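Local structure of alpha-glucosidase YIHQ (Escherichia coli, 5AEG) at residues Y383-K387 / L432-C436; Y629-D633 / A643-G647; K515-L521 / D544-F548. The protein hydrolyses sulfoquinovosyl diacylglycerides and simple sulfoquinovosides such as sulfoquinovosyl glycerol, releasing sulfoquinovose for sulfoglycolysis. All coordinates share one frame; numbering follows the deposited sequence.

Contact 1. Residues Y383-K387 / L432-C436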
ATOM      1  N   TYR A 383      -9.117 -15.253  15.941  1.00 34.49           N
ATOM      2  CA  TYR A 383      -7.874 -14.474  15.765  1.00 34.88           C
ATOM      3  C   TYR A 383      -6.699 -15.178  16.347  1.00 37.39           C
ATOM      4  O   TYR A 383      -5.698 -15.395  15.636  1.00 32.29           O
ATOM      5  CB  TYR A 383      -8.038 -13.082  16.358  1.00 35.84           C
ATOM      6  CG  TYR A 383      -6.844 -12.190  16.229  1.00 35.49           C
ATOM      7  CD1 TYR A 383      -5.807 -12.247  17.146  1.00 32.34           C
ATOM      8  CD2 TYR A 383      -6.746 -11.273  15.190  1.00 32.16           C
ATOM      9  CE1 TYR A 383      -4.714 -11.409  17.065  1.00 34.96           C
ATOM     10  CE2 TYR A 383      -5.635 -10.436  15.077  1.00 31.40           C
ATOM     11  CZ  TYR A 383      -4.614 -10.496  15.994  1.00 33.78           C
ATOM     12  OH  TYR A 383      -3.519  -9.660  15.867  1.00 31.31           O
ATOM     13  N   ALA A 384      -6.825 -15.605  17.620  1.00 33.65           N
ATOM     14  CA  ALA A 384      -5.821 -16.437  18.313  1.00 32.51           C
ATOM     15  C   ALA A 384      -5.493 -17.708  17.586  1.00 28.38           C
ATOM     16  O   ALA A 384      -4.306 -18.081  17.462  1.00 31.03           O
ATOM     17  CB  ALA A 384      -6.269 -16.793  19.752  1.00 36.16           C
ATOM     18  N   TRP A 385      -6.541 -18.364  17.126  1.00 31.49           N
ATOM     19  CA  TRP A 385      -6.438 -19.630  16.386  1.00 31.01           C
ATOM     20  C   TRP A 385      -5.646 -19.457  15.094  1.00 34.92           C
ATOM     21  O   TRP A 385      -4.825 -20.256  14.766  1.00 31.40           O
ATOM     22  CB  TRP A 385      -7.837 -20.137  16.022  1.00 29.80           C
ATOM     23  CG  TRP A 385      -7.936 -21.272  14.989  1.00 28.43           C
ATOM     24  CD1 TRP A 385      -7.605 -22.603  15.150  1.00 32.96           C
ATOM     25  CD2 TRP A 385      -8.386 -21.154  13.642  1.00 32.67           C
ATOM     26  NE1 TRP A 385      -7.841 -23.296  13.994  1.00 32.59           N
ATOM     27  CE2 TRP A 385      -8.317 -22.432  13.052  1.00 34.59           C
ATOM     28  CE3 TRP A 385      -8.887 -20.099  12.881  1.00 30.38           C
ATOM     29  CZ2 TRP A 385      -8.707 -22.662  11.754  1.00 33.58           C
ATOM     30  CZ3 TRP A 385      -9.274 -20.331  11.602  1.00 29.74           C
ATOM     31  CH2 TRP A 385      -9.181 -21.601  11.045  1.00 37.10           C
ATOM     32  N   PHE A 386      -6.011 -18.439  14.316  1.00 34.64           N
ATOM     33  CA  PHE A 386      -5.369 -18.227  13.028  1.00 30.28           C
ATOM     34  C   PHE A 386      -3.931 -17.772  13.212  1.00 26.83           C
ATOM     35  O   PHE A 386      -3.055 -18.170  12.467  1.00 32.08           O
ATOM     36  CB  PHE A 386      -6.193 -17.241  12.183  1.00 29.78           C
ATOM     37  CG  PHE A 386      -6.069 -17.470  10.720  1.00 27.89           C
ATOM     38  CD1 PHE A 386      -6.311 -18.707  10.182  1.00 31.06           C
ATOM     39  CD2 PHE A 386      -5.677 -16.460   9.869  1.00 27.52           C
ATOM     40  CE1 PHE A 386      -6.274 -18.915   8.823  1.00 28.23           C
ATOM     41  CE2 PHE A 386      -5.548 -16.688   8.512  1.00 25.39           C
ATOM     42  CZ  PHE A 386      -5.865 -17.888   7.958  1.00 28.18           C
ATOM     43  N   LYS A 387      -3.661 -16.955  14.214  1.00 28.83           N
ATOM     44  CA  LYS A 387      -2.290 -16.670  14.580  1.00 27.72           C
ATOM     45  C   LYS A 387      -1.482 -17.963  14.903  1.00 30.14           C
ATOM     46  O   LYS A 387      -0.316 -18.081  14.562  1.00 29.09           O
ATOM     47  CB  LYS A 387      -2.290 -15.647  15.694  1.00 28.60           C
ATOM     48  CG  LYS A 387      -0.911 -15.380  16.295  1.00 29.17           C
ATOM     49  CD  LYS A 387      -0.824 -13.961  16.831  1.00 31.97           C
ATOM     50  CE  LYS A 387      -1.923 -13.497  17.795  1.00 34.18           C
ATOM     51  NZ  LYS A 387      -1.905 -14.286  19.035  1.00 39.89           N
ATOM     52  N   LEU A 432      -6.143  -5.323  10.579  1.00 23.84           N
ATOM     53  CA  LEU A 432      -6.481  -6.396  11.534  1.00 24.89           C
ATOM     54  C   LEU A 432      -5.730  -7.674  11.116  1.00 26.20           C
ATOM     55  O   LEU A 432      -5.062  -8.343  11.928  1.00 26.91           O
ATOM     56  CB  LEU A 432      -7.973  -6.634  11.507  1.00 29.63           C
ATOM     57  CG  LEU A 432      -8.622  -7.463  12.605  1.00 36.45           C
ATOM     58  CD1 LEU A 432      -8.144  -7.020  13.998  1.00 40.70           C
ATOM     59  CD2 LEU A 432     -10.152  -7.281  12.448  1.00 37.42           C
ATOM     60  N   TRP A 433      -5.780  -7.971   9.822  1.00 26.87           N
ATOM     61  CA  TRP A 433      -4.997  -9.079   9.224  1.00 23.15           C
ATOM     62  C   TRP A 433      -3.511  -8.896   9.378  1.00 21.15           C
ATOM     63  O   TRP A 433      -2.800  -9.818   9.779  1.00 22.42           O
ATOM     64  CB  TRP A 433      -5.508  -9.280   7.777  1.00 22.38           C
ATOM     65  CG  TRP A 433      -4.768 -10.221   6.902  1.00 23.34           C
ATOM     66  CD1 TRP A 433      -4.466 -10.011   5.607  1.00 24.11           C
ATOM     67  CD2 TRP A 433      -4.359 -11.556   7.208  1.00 21.07           C
ATOM     68  NE1 TRP A 433      -3.896 -11.142   5.061  1.00 24.26           N
ATOM     69  CE2 TRP A 433      -3.734 -12.077   6.050  1.00 21.63           C
ATOM     70  CE3 TRP A 433      -4.365 -12.333   8.373  1.00 23.88           C
ATOM     71  CZ2 TRP A 433      -3.158 -13.345   6.004  1.00 22.20           C
ATOM     72  CZ3 TRP A 433      -3.822 -13.615   8.330  1.00 21.74           C
ATOM     73  CH2 TRP A 433      -3.213 -14.111   7.126  1.00 24.12           C
ATOM     74  N   ALA A 434      -3.023  -7.670   9.163  1.00 21.61           N
ATOM     75  CA  ALA A 434      -1.656  -7.361   9.362  1.00 23.58           C
ATOM     76  C   ALA A 434      -1.227  -7.606  10.861  1.00 24.33           C
ATOM     77  O   ALA A 434      -0.160  -8.184  11.133  1.00 24.10           O
ATOM     78  CB  ALA A 434      -1.332  -5.906   8.953  1.00 22.15           C
ATOM     79  N   LYS A 435      -2.071  -7.209  11.785  1.00 24.58           N
ATOM     80  CA  LYS A 435      -1.741  -7.358  13.209  1.00 26.33           C
ATOM     81  C   LYS A 435      -1.572  -8.848  13.544  1.00 25.55           C
ATOM     82  O   LYS A 435      -0.700  -9.200  14.334  1.00 25.99           O
ATOM     83  CB  LYS A 435      -2.852  -6.749  14.077  1.00 27.78           C
ATOM     84  CG  LYS A 435      -2.511  -6.607  15.554  1.00 29.44           C
ATOM     85  CD  LYS A 435      -3.686  -6.024  16.351  1.00 33.61           C
ATOM     86  CE  LYS A 435      -3.148  -5.413  17.644  1.00 40.00           C
ATOM     87  NZ  LYS A 435      -4.079  -5.618  18.741  1.00 48.23           N
ATOM     88  N   CYS A 436      -2.404  -9.704  12.916  1.00 27.55           N
ATOM     89  CA  CYS A 436      -2.367 -11.156  13.169  1.00 26.59           C
ATOM     90  C   CYS A 436      -1.009 -11.711  12.793  1.00 27.79           C
ATOM     91  O   CYS A 436      -0.331 -12.480  13.564  1.00 24.65           O
ATOM     92  CB  CYS A 436      -3.488 -11.831  12.389  1.00 29.01           C
ATOM     93  SG  CYS A 436      -3.734 -13.604  12.731  1.00 29.53           S
TER
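Two helices of the (beta/alpha)8 (TIM) barrel, 380-395 and 422-444, which precede and follow strand 401-404, pack here mainly through Tyr383 and Cys436. Their short segments cross at -51° with axes 10.6 Å apart, a separation bridged by the tyrosine ring. Tyr383 reaches across because CG stands anti to the backbone N (chi1 -180°). One face of the ring takes Cys436 SG, 4.5 Å from the ring centroid and 15° off the normal, a sulfur-aromatic contact. Tyr383 CE2 also touches Cys436 CB at 3.7 Å, and Leu432 O lies at the ring edge, in plane. The phenol OH sits 3.2 Å from Lys435 CG and close to the backbone beside it, but poor angles exclude a hydrogen bond there; its partner is Glu439, further along the same helix. With an alanine here, Cys436 SG would probably lose its aromatic cover and Glu439 its phenol mate, with a gap opened between the helices. Lys387 passes Cys436 O with its CD and ends in a salt bridge to Glu443. Trp433 NE1 bonds the backbone O of the nucleophile Asp405, and at the other end of that indole Phe386 CE2 meets Trp433 CZ3 obliquely at 3.5 Å.

Contact 2. Residues Y629-D633 / A643-G647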
ATOM      1  N   TYR A 629      14.025  14.782 -14.392  1.00 21.53           N
ATOM      2  CA  TYR A 629      14.311  16.058 -13.771  1.00 19.78           C
ATOM      3  C   TYR A 629      15.339  15.910 -12.693  1.00 22.47           C
ATOM      4  O   TYR A 629      15.168  15.130 -11.773  1.00 20.62           O
ATOM      5  CB  TYR A 629      12.985  16.717 -13.221  1.00 22.60           C
ATOM      6  CG  TYR A 629      13.284  18.035 -12.578  1.00 22.98           C
ATOM      7  CD1 TYR A 629      13.591  19.181 -13.381  1.00 25.21           C
ATOM      8  CD2 TYR A 629      13.351  18.167 -11.211  1.00 23.26           C
ATOM      9  CE1 TYR A 629      13.860  20.440 -12.774  1.00 25.42           C
ATOM     10  CE2 TYR A 629      13.643  19.413 -10.610  1.00 25.78           C
ATOM     11  CZ  TYR A 629      13.942  20.531 -11.422  1.00 24.94           C
ATOM     12  OH  TYR A 629      14.241  21.747 -10.753  1.00 25.72           O
ATOM     13  N   LEU A 630      16.399  16.748 -12.719  1.00 21.59           N
ATOM     14  CA  LEU A 630      17.284  16.831 -11.592  1.00 22.14           C
ATOM     15  C   LEU A 630      17.111  18.157 -10.838  1.00 24.47           C
ATOM     16  O   LEU A 630      17.132  19.229 -11.483  1.00 23.37           O
ATOM     17  CB  LEU A 630      18.752  16.735 -12.076  1.00 22.13           C
ATOM     18  CG  LEU A 630      19.160  15.442 -12.801  1.00 24.37           C
ATOM     19  CD1 LEU A 630      20.643  15.519 -13.331  1.00 24.46           C
ATOM     20  CD2 LEU A 630      19.046  14.263 -11.890  1.00 26.45           C
ATOM     21  N   PRO A 631      16.873  18.085  -9.520  1.00 22.77           N
ATOM     22  CA  PRO A 631      16.844  19.321  -8.770  1.00 22.97           C
ATOM     23  C   PRO A 631      18.346  19.845  -8.652  1.00 25.30           C
ATOM     24  O   PRO A 631      19.324  19.150  -9.094  1.00 23.31           O
ATOM     25  CB  PRO A 631      16.334  18.923  -7.414  1.00 22.52           C
ATOM     26  CG  PRO A 631      16.924  17.513  -7.228  1.00 23.82           C
ATOM     27  CD  PRO A 631      16.992  16.930  -8.624  1.00 25.17           C
ATOM     28  N   GLU A 632      18.494  21.063  -8.168  1.00 25.47           N
ATOM     29  CA  GLU A 632      19.825  21.687  -8.141  1.00 25.00           C
ATOM     30  C   GLU A 632      20.750  21.028  -7.145  1.00 23.28           C
ATOM     31  O   GLU A 632      20.532  21.050  -5.930  1.00 27.07           O
ATOM     32  CB  GLU A 632      19.704  23.236  -7.852  1.00 29.91           C
ATOM     33  CG  GLU A 632      20.988  24.013  -8.274  1.00 33.55           C
ATOM     34  CD  GLU A 632      21.351  23.808  -9.757  1.00 37.06           C
ATOM     35  OE1 GLU A 632      20.719  24.418 -10.700  1.00 38.00           O
ATOM     36  OE2 GLU A 632      22.292  23.005 -10.018  1.00 37.33           O
ATOM     37  N   ASP A 633      21.758  20.345  -7.674  1.00 26.21           N
ATOM     38  CA  ASP A 633      22.703  19.630  -6.862  1.00 27.20           C
ATOM     39  C   ASP A 633      23.773  19.225  -7.837  1.00 22.97           C
ATOM     40  O   ASP A 633      23.656  19.392  -9.025  1.00 26.85           O
ATOM     41  CB  ASP A 633      22.115  18.395  -6.099  1.00 26.88           C
ATOM     42  CG  ASP A 633      22.697  18.198  -4.747  1.00 28.92           C
ATOM     43  OD1 ASP A 633      23.913  18.407  -4.619  1.00 28.84           O
ATOM     44  OD2 ASP A 633      22.022  17.762  -3.762  1.00 27.54           O
ATOM     45  N   ALA A 643      28.829  14.249 -14.920  1.00 22.76           N
ATOM     46  CA  ALA A 643      28.336  15.191 -13.949  1.00 25.25           C
ATOM     47  C   ALA A 643      27.267  16.111 -14.600  1.00 23.63           C
ATOM     48  O   ALA A 643      27.353  16.526 -15.756  1.00 25.52           O
ATOM     49  CB  ALA A 643      29.460  15.995 -13.317  1.00 26.66           C
ATOM     50  N   PHE A 644      26.225  16.346 -13.819  1.00 22.66           N
ATOM     51  CA  PHE A 644      25.080  17.109 -14.251  1.00 22.30           C
ATOM     52  C   PHE A 644      24.718  18.048 -13.099  1.00 22.02           C
ATOM     53  O   PHE A 644      24.975  17.775 -11.946  1.00 23.19           O
ATOM     54  CB  PHE A 644      23.943  16.109 -14.481  1.00 24.63           C
ATOM     55  CG  PHE A 644      24.112  15.266 -15.705  1.00 25.67           C
ATOM     56  CD1 PHE A 644      23.832  15.780 -16.958  1.00 25.25           C
ATOM     57  CD2 PHE A 644      24.548  13.989 -15.621  1.00 25.73           C
ATOM     58  CE1 PHE A 644      23.966  15.024 -18.107  1.00 31.05           C
ATOM     59  CE2 PHE A 644      24.638  13.198 -16.758  1.00 23.37           C
ATOM     60  CZ  PHE A 644      24.370  13.708 -17.999  1.00 27.27           C
ATOM     61  N   ARG A 645      24.105  19.165 -13.455  1.00 22.60           N
ATOM     62  CA  ARG A 645      23.544  20.135 -12.509  1.00 23.32           C
ATOM     63  C   ARG A 645      22.009  20.073 -12.577  1.00 25.06           C
ATOM     64  O   ARG A 645      21.431  19.249 -13.304  1.00 25.74           O
ATOM     65  CB  ARG A 645      24.054  21.573 -12.818  1.00 22.66           C
ATOM     66  CG  ARG A 645      25.599  21.696 -12.813  1.00 26.13           C
ATOM     67  CD  ARG A 645      26.028  23.134 -13.228  1.00 25.41           C
ATOM     68  NE  ARG A 645      25.655  23.442 -14.609  1.00 27.42           N
ATOM     69  CZ  ARG A 645      26.356  23.034 -15.683  1.00 25.75           C
ATOM     70  NH1 ARG A 645      27.512  22.401 -15.533  1.00 31.41           N
ATOM     71  NH2 ARG A 645      25.928  23.302 -16.876  1.00 26.01           N
ATOM     72  N   GLY A 646      21.338  20.983 -11.889  1.00 28.49           N
ATOM     73  CA  GLY A 646      19.838  21.032 -11.969  1.00 27.64           C
ATOM     74  C   GLY A 646      19.277  21.291 -13.340  1.00 28.62           C
ATOM     75  O   GLY A 646      19.856  22.015 -14.146  1.00 27.35           O
ATOM     76  N   GLY A 647      18.141  20.679 -13.627  1.00 25.02           N
ATOM     77  CA  GLY A 647      17.353  20.947 -14.811  1.00 24.30           C
ATOM     78  C   GLY A 647      16.807  19.618 -15.360  1.00 25.26           C
ATOM     79  O   GLY A 647      17.201  18.524 -14.877  1.00 22.11           O
TER
HETATM   80  O   HOH W   1      21.155  24.172 -13.205  1.00 34.17           O
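Leu630 O is gripped by two groups of the facing segment 643-647: Gly647 N donates a hydrogen bond of 2.8 Å to it (161° at the hydrogen), and Gly646 CA adds a CA-H...O contact at 3.3 Å. Leu630 N returns a bond to Gly647 O at 2.9 Å, making an antiparallel hydrogen-bonded pair where strand 625-630 ends and strand 647-652 begins, in the family 31 C-terminal domain. Beyond this pair the carboxylate of Glu632 takes over. Its chain bends at chi2 (57°), turning the group back so that OE2 accepts Gly646 N at 2.9 Å, from above the carboxylate plane. OE1 is tied to the same residue through water 1, which donates both to it and to Gly646 O. Glycine fits both positions: a CB on Gly646 would lie 2.7 Å from Glu632 OE1, while Gly647 has phi 140°, where a CB would collide with the carbonyl O of Gly646. On the apolar side Leu630 CD1 packs on Phe644 CB at 3.5 Å, among side chains that include Val649. Asp633 OD2 forms a salt bridge with Arg663 and a hydrogen bond with Tyr594 OH. Arg645 runs alongside Glu632, their flat groups almost parallel, yet Glu632 OE2 and Arg645 NE are 5.7 Å apart. The glutamate therefore acts here as an acceptor for backbone and water, and any attraction to the arginine is probably long-range only.

Contact 3. Residues K515-L521 / D544-F548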
ATOM      1  N   LYS A 515       1.005 -10.398 -22.221  1.00 21.94           N
ATOM      2  CA  LYS A 515       2.022 -11.378 -21.839  1.00 24.10           C
ATOM      3  C   LYS A 515       3.322 -10.608 -21.587  1.00 20.07           C
ATOM      4  O   LYS A 515       3.665  -9.680 -22.311  1.00 21.58           O
ATOM      5  CB  LYS A 515       2.241 -12.301 -23.017  1.00 29.71           C
ATOM      6  CG  LYS A 515       0.989 -13.049 -23.543  1.00 33.59           C
ATOM      7  CD  LYS A 515       1.459 -13.944 -24.721  1.00 38.99           C
ATOM      8  CE  LYS A 515       0.499 -15.068 -25.044  1.00 48.27           C
ATOM      9  NZ  LYS A 515      -0.900 -14.649 -24.870  1.00 50.18           N
ATOM     10  N   ARG A 516       4.071 -11.039 -20.608  1.00 21.98           N
ATOM     11  CA  ARG A 516       5.287 -10.337 -20.177  1.00 20.85           C
ATOM     12  C   ARG A 516       6.433 -10.594 -21.132  1.00 20.78           C
ATOM     13  O   ARG A 516       6.813 -11.740 -21.302  1.00 21.28           O
ATOM     14  CB  ARG A 516       5.749 -10.834 -18.846  1.00 20.45           C
ATOM     15  CG  ARG A 516       6.820  -9.944 -18.226  1.00 19.69           C
ATOM     16  CD  ARG A 516       7.494 -10.646 -17.078  1.00 17.54           C
ATOM     17  NE  ARG A 516       6.629 -10.836 -15.872  1.00 19.09           N
ATOM     18  CZ  ARG A 516       6.506 -11.928 -15.199  1.00 17.19           C
ATOM     19  NH1 ARG A 516       7.226 -13.025 -15.511  1.00 19.39           N
ATOM     20  NH2 ARG A 516       5.752 -11.943 -14.120  1.00 18.12           N
ATOM     21  N   SER A 517       6.926  -9.546 -21.754  1.00 20.47           N
ATOM     22  CA  SER A 517       8.137  -9.663 -22.628  1.00 22.51           C
ATOM     23  C   SER A 517       9.418  -9.767 -21.771  1.00 24.61           C
ATOM     24  O   SER A 517       9.494  -9.396 -20.546  1.00 19.25           O
ATOM     25  CB  SER A 517       8.188  -8.464 -23.570  1.00 22.96           C
ATOM     26  OG  SER A 517       8.436  -7.276 -22.847  1.00 21.28           O
ATOM     27  N   LYS A 518      10.447 -10.276 -22.431  1.00 20.92           N
ATOM     28  CA  LYS A 518      11.781 -10.165 -21.877  1.00 20.85           C
ATOM     29  C   LYS A 518      12.153  -8.726 -21.572  1.00 17.17           C
ATOM     30  O   LYS A 518      12.711  -8.476 -20.499  1.00 21.86           O
ATOM     31  CB  LYS A 518      12.787 -10.718 -22.882  1.00 20.30           C
ATOM     32  CG  LYS A 518      14.246 -10.685 -22.440  1.00 22.90           C
ATOM     33  CD  LYS A 518      15.032 -11.541 -23.454  1.00 27.28           C
ATOM     34  CE  LYS A 518      16.520 -11.208 -23.429  1.00 33.91           C
ATOM     35  NZ  LYS A 518      17.236 -12.064 -24.494  1.00 33.44           N
ATOM     36  N   GLU A 519      11.886  -7.819 -22.482  1.00 18.90           N
ATOM     37  CA  GLU A 519      12.223  -6.430 -22.288  1.00 20.36           C
ATOM     38  C   GLU A 519      11.551  -5.881 -21.008  1.00 19.32           C
ATOM     39  O   GLU A 519      12.208  -5.200 -20.226  1.00 19.08           O
ATOM     40  CB  GLU A 519      11.832  -5.584 -23.482  1.00 21.90           C
ATOM     41  CG  GLU A 519      12.240  -4.133 -23.390  1.00 22.26           C
ATOM     42  CD  GLU A 519      11.617  -3.260 -24.424  1.00 24.61           C
ATOM     43  OE1 GLU A 519      10.993  -3.785 -25.311  1.00 26.54           O
ATOM     44  OE2 GLU A 519      11.808  -2.018 -24.390  1.00 26.77           O
ATOM     45  N   LEU A 520      10.263  -6.178 -20.800  1.00 17.81           N
ATOM     46  CA  LEU A 520       9.556  -5.722 -19.544  1.00 17.71           C
ATOM     47  C   LEU A 520      10.197  -6.317 -18.295  1.00 18.27           C
ATOM     48  O   LEU A 520      10.446  -5.599 -17.328  1.00 16.80           O
ATOM     49  CB  LEU A 520       8.052  -5.992 -19.649  1.00 18.22           C
ATOM     50  CG  LEU A 520       7.248  -5.471 -18.450  1.00 18.60           C
ATOM     51  CD1 LEU A 520       7.395  -3.943 -18.379  1.00 19.35           C
ATOM     52  CD2 LEU A 520       5.764  -5.867 -18.647  1.00 19.87           C
ATOM     53  N   LEU A 521      10.508  -7.625 -18.296  1.00 16.43           N
ATOM     54  CA  LEU A 521      11.129  -8.228 -17.187  1.00 17.32           C
ATOM     55  C   LEU A 521      12.451  -7.532 -16.838  1.00 19.14           C
ATOM     56  O   LEU A 521      12.725  -7.283 -15.691  1.00 18.09           O
ATOM     57  CB  LEU A 521      11.418  -9.725 -17.428  1.00 18.20           C
ATOM     58  CG  LEU A 521      11.929 -10.514 -16.251  1.00 18.08           C
ATOM     59  CD1 LEU A 521      10.869 -10.582 -15.114  1.00 18.81           C
ATOM     60  CD2 LEU A 521      12.263 -11.951 -16.652  1.00 20.38           C
ATOM     61  N   ASP A 544       2.752 -18.030 -20.187  1.00 23.10           N
ATOM     62  CA  ASP A 544       2.637 -16.961 -21.142  1.00 23.28           C
ATOM     63  C   ASP A 544       3.675 -15.870 -20.943  1.00 24.47           C
ATOM     64  O   ASP A 544       3.752 -14.966 -21.725  1.00 23.78           O
ATOM     65  CB  ASP A 544       1.278 -16.270 -21.055  1.00 27.35           C
ATOM     66  CG  ASP A 544       0.124 -17.150 -21.602  1.00 34.90           C
ATOM     67  OD1 ASP A 544       0.420 -18.189 -22.202  1.00 31.64           O
ATOM     68  OD2 ASP A 544      -1.033 -16.771 -21.410  1.00 33.32           O
ATOM     69  N   ASN A 545       4.417 -15.925 -19.866  1.00 22.71           N
ATOM     70  CA  ASN A 545       5.313 -14.820 -19.521  1.00 19.63           C
ATOM     71  C   ASN A 545       6.773 -15.257 -19.620  1.00 19.68           C
ATOM     72  O   ASN A 545       7.128 -16.361 -19.207  1.00 21.88           O
ATOM     73  CB  ASN A 545       5.015 -14.466 -18.022  1.00 19.39           C
ATOM     74  CG  ASN A 545       3.666 -13.743 -17.833  1.00 19.88           C
ATOM     75  OD1 ASN A 545       3.155 -13.078 -18.719  1.00 19.89           O
ATOM     76  ND2 ASN A 545       3.123 -13.873 -16.664  1.00 19.10           N
ATOM     77  N   TRP A 546       7.609 -14.312 -19.979  1.00 21.53           N
ATOM     78  CA  TRP A 546       9.086 -14.479 -19.884  1.00 22.36           C
ATOM     79  C   TRP A 546       9.488 -14.479 -18.427  1.00 23.21           C
ATOM     80  O   TRP A 546       8.987 -13.637 -17.643  1.00 23.00           O
ATOM     81  CB  TRP A 546       9.780 -13.361 -20.649  1.00 20.26           C
ATOM     82  CG  TRP A 546      11.187 -13.650 -20.922  1.00 23.45           C
ATOM     83  CD1 TRP A 546      12.293 -13.351 -20.184  1.00 23.12           C
ATOM     84  CD2 TRP A 546      11.635 -14.433 -22.026  1.00 25.48           C
ATOM     85  NE1 TRP A 546      13.442 -13.849 -20.804  1.00 23.11           N
ATOM     86  CE2 TRP A 546      13.050 -14.525 -21.943  1.00 24.91           C
ATOM     87  CE3 TRP A 546      10.968 -15.035 -23.086  1.00 28.63           C
ATOM     88  CZ2 TRP A 546      13.817 -15.226 -22.900  1.00 28.30           C
ATOM     89  CZ3 TRP A 546      11.749 -15.742 -24.077  1.00 31.11           C
ATOM     90  CH2 TRP A 546      13.137 -15.842 -23.937  1.00 29.75           C
ATOM     91  N   GLN A 547      10.286 -15.465 -18.035  1.00 20.59           N
ATOM     92  CA  GLN A 547      10.725 -15.613 -16.678  1.00 20.02           C
ATOM     93  C   GLN A 547      12.187 -15.373 -16.463  1.00 20.52           C
ATOM     94  O   GLN A 547      12.953 -15.246 -17.430  1.00 22.09           O
ATOM     95  CB  GLN A 547      10.373 -17.021 -16.184  1.00 21.26           C
ATOM     96  CG  GLN A 547       8.910 -17.415 -16.387  1.00 20.98           C
ATOM     97  CD  GLN A 547       7.869 -16.557 -15.604  1.00 21.20           C
ATOM     98  OE1 GLN A 547       8.194 -15.749 -14.696  1.00 18.45           O
ATOM     99  NE2 GLN A 547       6.587 -16.809 -15.913  1.00 20.42           N
ATOM    100  N   PHE A 548      12.581 -15.319 -15.183  1.00 16.81           N
ATOM    101  CA  PHE A 548      13.983 -14.960 -14.795  1.00 17.70           C
ATOM    102  C   PHE A 548      15.076 -15.865 -15.418  1.00 22.34           C
ATOM    103  O   PHE A 548      16.230 -15.479 -15.487  1.00 22.17           O
ATOM    104  CB  PHE A 548      14.129 -14.871 -13.300  1.00 19.16           C
ATOM    105  CG  PHE A 548      13.857 -16.128 -12.535  1.00 19.50           C
ATOM    106  CD1 PHE A 548      14.728 -17.217 -12.611  1.00 20.29           C
ATOM    107  CD2 PHE A 548      12.752 -16.204 -11.660  1.00 19.33           C
ATOM    108  CE1 PHE A 548      14.503 -18.375 -11.869  1.00 21.15           C
ATOM    109  CE2 PHE A 548      12.509 -17.353 -10.931  1.00 20.07           C
ATOM    110  CZ  PHE A 548      13.390 -18.428 -10.992  1.00 19.93           C
TER
HETATM  111  O   HOH W   2       5.827 -13.663 -23.274  1.00 38.78           O
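The guanidinium of Arg516 and the indole of Trp546 organise this junction of the TIM-barrel domain, where the entry to helix 518-528 meets the loop between strand 534-536 and helix 552-567. Arg516 bends at chi3, bringing NH1 edge-on to two acceptors that lie near the guanidinium plane: Trp546 O at 2.8 Å and Gln547 OE1 at 3.0 Å. The Gln547 amide stands nearly upright to that plane, at 82°, and NH1 meets OE1 from above the amide plane, in a bent bond. The Asn545 side chain crosses that of Arg516 at about a right angle, its ND2 over one guanidinium face towards the rim and the two flat groups 37° apart; its OD1 accepts Arg516 N at 2.9 Å. Arg516 NE bonds Gly506 O, and NH2 bonds Gly507 O and His537 O; the buried cation is thus ringed by carbonyl oxygens, which would be expected to stabilise its charge. Through the main-chain O of His537, a residue that binds the sulfolipid substrate, Arg516 is placed in the second shell of the site and is likely to help fix that backbone.

The backbones are pinned by Trp546 N to Arg516 O, 3.0 Å, with water 2 joining Arg516 O to Asp544 O. Lys518, extended and side by side with Trp546, lays CB 3.7 Å from the centroid of the five-membered ring, only 5° off its normal: a CH-pi contact. Its NZ runs on to Glu553 and Asp551, while Trp546 NE1 bonds Thr554. Leu521 comes instead to the indole edge, CD2 being 3.8 Å from Trp546 CD1. Ser517 N-caps the helix, its OG accepting Leu520 N at 3.0 Å.

Contacts 1 and 3 both belong to the catalytic barrel, with centres 36 Å apart and nearest atoms about 21 Å apart, and they do not touch. Contact 1 borders the catalytic centre: the nearest atoms of the Trp433 side chain and that of the nucleophile Asp405 are about 6 Å apart. Contact 3 lies beside the substrate site, the Arg516 side chain being about 5 Å from that of His537, which binds the sulfolipid. Contact 2, in the C-terminal domain, is away from the annotated sites; its centre is 47 Å from that of contact 1, across the middle of the chain, and 34 Å from that of contact 3.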